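Local coordinates for protein KLLA0F20702p (Kluyveromyces lactis, PDB 5Y5A) that is an Est1 homologue that probably helps recruit telomerase to telomeres by binding Cdc13, at residues 397-402 against 430-435. Numbering follows the deposited sequence.
Sequences FIFKFF and MCWIKS
W432 reaches from helix 421-433 toward helix 385-410 and sets the rim of its indole, around CZ3, among I398, F399 and F402, a compact example of two helices whose backbones stay well separated while large side chains bridge the gap. The nearest CA atoms, those of F399 and I433 and those of F402 and M430, are 10.7 Å apart. With CG anti to the backbone N (chi1 179°), the indole runs out from its helix and meets the phenylalanine rings and I398 part-way across. Its closest neighbour is F402, whose CE2-CZ side meets the CE3-CZ3 side of the indole, F402 CZ lying 3.6 Å from W432 CZ3. The rings meet rim to rim, planes at 82°, with W432 CE3 in the plane of the F402 ring. I398 offers a single methyl, CG2, 4.1 Å from W432 CZ3. F399 works in two directions: CE1 approaches W432 CZ3 at 4.0 Å, while its CE2-CZ side takes the longer branch of I433, whose CD1 comes to the ring edge 3.8 Å from F399 CE2. F402 CD2 sits 3.7 Å above one face of the F399 ring, offset toward its rim. With an alanine at F399, I433 CD1 would probably lose its aromatic edge, W432 CZ3 one of its neighbours, and F402 CD2 the ring face it sits over. Beyond the two segments, F449 meets F399 edge-to-face, and F544 of helix 526-546 touches I433. Within the Est1 DNA/RNA binding domain the direct contact between these helices here is apolar; it asks for no polar partner, because the indole's NE1 is hydrogen-bonded to NE2 of H373 on helix 339-379.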
loop_
_atom_site.group_PDB
_atom_site.type_symbol
_atom_site.label_atom_id
_atom_site.label_comp_id
_atom_site.label_asym_id
_atom_site.label_seq_id
_atom_site.Cartn_x
_atom_site.Cartn_y
_atom_site.Cartn_z
ATOM N N PHE A 397 -2.794 -15.262 -16.522
ATOM C CA PHE A 397 -3.204 -15.676 -15.184
ATOM C C PHE A 397 -3.937 -14.541 -14.487
ATOM O O PHE A 397 -4.936 -14.754 -13.809
ATOM C CB PHE A 397 -2.002 -16.112 -14.327
ATOM C CG PHE A 397 -2.342 -16.269 -12.872
ATOM C CD1 PHE A 397 -3.145 -17.323 -12.446
ATOM C CD2 PHE A 397 -1.894 -15.348 -11.935
ATOM C CE1 PHE A 397 -3.489 -17.466 -11.099
ATOM C CE2 PHE A 397 -2.228 -15.477 -10.593
ATOM C CZ PHE A 397 -3.030 -16.541 -10.168
ATOM N N ILE A 398 -3.421 -13.330 -14.647
ATOM C CA ILE A 398 -4.040 -12.176 -14.014
ATOM C C ILE A 398 -5.472 -12.001 -14.517
ATOM O O ILE A 398 -6.400 -11.798 -13.729
ATOM C CB ILE A 398 -3.207 -10.901 -14.254
ATOM C CG1 ILE A 398 -1.877 -11.030 -13.504
ATOM C CG2 ILE A 398 -3.952 -9.665 -13.781
ATOM C CD1 ILE A 398 -0.982 -9.848 -13.612
ATOM N N PHE A 399 -5.671 -12.121 -15.827
ATOM C CA PHE A 399 -7.017 -11.929 -16.360
ATOM C C PHE A 399 -7.916 -13.126 -16.060
ATOM O O PHE A 399 -9.132 -12.989 -15.981
ATOM C CB PHE A 399 -6.954 -11.620 -17.856
ATOM C CG PHE A 399 -6.738 -10.162 -18.132
ATOM C CD1 PHE A 399 -5.467 -9.615 -18.076
ATOM C CD2 PHE A 399 -7.814 -9.322 -18.358
ATOM C CE1 PHE A 399 -5.263 -8.259 -18.301
ATOM C CE2 PHE A 399 -7.618 -7.960 -18.576
ATOM C CZ PHE A 399 -6.342 -7.433 -18.553
ATOM N N LYS A 400 -7.310 -14.287 -15.851
ATOM C CA LYS A 400 -8.046 -15.436 -15.353
ATOM C C LYS A 400 -8.637 -15.100 -13.977
ATOM O O LYS A 400 -9.800 -15.396 -13.696
ATOM C CB LYS A 400 -7.134 -16.661 -15.269
ATOM C CG LYS A 400 -7.845 -17.916 -14.815
ATOM C CD LYS A 400 -6.920 -19.118 -14.821
ATOM C CE LYS A 400 -7.678 -20.368 -14.397
ATOM N NZ LYS A 400 -6.843 -21.597 -14.479
ATOM N N PHE A 401 -7.823 -14.466 -13.133
ATOM C CA PHE A 401 -8.245 -14.028 -11.800
ATOM C C PHE A 401 -9.376 -13.003 -11.884
ATOM O O PHE A 401 -10.357 -13.087 -11.140
ATOM C CB PHE A 401 -7.054 -13.434 -11.042
ATOM C CG PHE A 401 -7.327 -13.166 -9.593
ATOM C CD1 PHE A 401 -7.139 -14.160 -8.646
ATOM C CD2 PHE A 401 -7.754 -11.915 -9.174
ATOM C CE1 PHE A 401 -7.375 -13.918 -7.302
ATOM C CE2 PHE A 401 -7.998 -11.665 -7.828
ATOM C CZ PHE A 401 -7.810 -12.664 -6.897
ATOM N N PHE A 402 -9.217 -12.039 -12.794
ATOM C CA PHE A 402 -10.253 -11.044 -13.092
ATOM C C PHE A 402 -11.590 -11.695 -13.436
ATOM O O PHE A 402 -12.607 -11.415 -12.810
ATOM C CB PHE A 402 -9.839 -10.149 -14.270
ATOM C CG PHE A 402 -8.783 -9.128 -13.943
ATOM C CD1 PHE A 402 -8.132 -9.133 -12.722
ATOM C CD2 PHE A 402 -8.443 -8.156 -14.877
ATOM C CE1 PHE A 402 -7.168 -8.193 -12.437
ATOM C CE2 PHE A 402 -7.478 -7.214 -14.597
ATOM C CZ PHE A 402 -6.836 -7.233 -13.371
ATOM N N MET A 430 -10.655 -1.603 -14.556
ATOM C CA MET A 430 -10.788 -0.725 -15.705
ATOM C C MET A 430 -9.788 0.420 -15.663
ATOM O O MET A 430 -9.224 0.795 -16.685
ATOM C CB MET A 430 -12.209 -0.175 -15.793
ATOM C CG MET A 430 -13.261 -1.260 -15.868
ATOM S SD MET A 430 -12.869 -2.487 -17.131
ATOM C CE MET A 430 -12.908 -1.445 -18.573
ATOM N N CYS A 431 -9.570 0.974 -14.482
ATOM C CA CYS A 431 -8.619 2.067 -14.347
ATOM C C CYS A 431 -7.203 1.591 -14.629
ATOM O O CYS A 431 -6.400 2.316 -15.224
ATOM C CB CYS A 431 -8.704 2.685 -12.957
ATOM S SG CYS A 431 -10.140 3.741 -12.759
ATOM N N TRP A 432 -6.899 0.368 -14.212
ATOM C CA TRP A 432 -5.600 -0.217 -14.519
ATOM C C TRP A 432 -5.457 -0.418 -16.018
ATOM O O TRP A 432 -4.463 -0.005 -16.628
ATOM C CB TRP A 432 -5.418 -1.555 -13.803
ATOM C CG TRP A 432 -4.099 -2.209 -14.107
ATOM C CD1 TRP A 432 -2.854 -1.651 -13.977
ATOM C CD2 TRP A 432 -3.889 -3.550 -14.565
ATOM N NE1 TRP A 432 -1.884 -2.562 -14.334
ATOM C CE2 TRP A 432 -2.493 -3.739 -14.687
ATOM C CE3 TRP A 432 -4.744 -4.613 -14.877
ATOM C CZ2 TRP A 432 -1.938 -4.944 -15.118
ATOM C CZ3 TRP A 432 -4.188 -5.814 -15.293
ATOM C CH2 TRP A 432 -2.799 -5.965 -15.415
ATOM N N ILE A 433 -6.468 -1.055 -16.601
ATOM C CA ILE A 433 -6.442 -1.411 -18.012
ATOM C C ILE A 433 -6.272 -0.180 -18.905
ATOM O O ILE A 433 -5.476 -0.212 -19.841
ATOM C CB ILE A 433 -7.709 -2.198 -18.387
ATOM C CG1 ILE A 433 -7.649 -3.591 -17.748
ATOM C CG2 ILE A 433 -7.855 -2.327 -19.893
ATOM C CD1 ILE A 433 -8.901 -4.414 -17.916
ATOM N N LYS A 434 -6.971 0.914 -18.595
ATOM C CA LYS A 434 -6.867 2.131 -19.400
ATOM C C LYS A 434 -5.517 2.841 -19.255
ATOM O O LYS A 434 -5.225 3.780 -20.000
ATOM C CB LYS A 434 -7.979 3.115 -19.035
ATOM C CG LYS A 434 -7.556 4.177 -18.044
ATOM C CD LYS A 434 -8.723 5.055 -17.627
ATOM C CE LYS A 434 -8.646 6.415 -18.290
ATOM N NZ LYS A 434 -9.788 7.278 -17.884
ATOM N N SER A 435 -4.704 2.401 -18.302
ATOM C CA SER A 435 -3.459 3.092 -17.970
ATOM C C SER A 435 -2.244 2.572 -18.725
ATOM O O SER A 435 -1.195 3.199 -18.703
ATOM C CB SER A 435 -3.170 2.986 -16.465
ATOM O OG SER A 435 -4.124 3.695 -15.696
#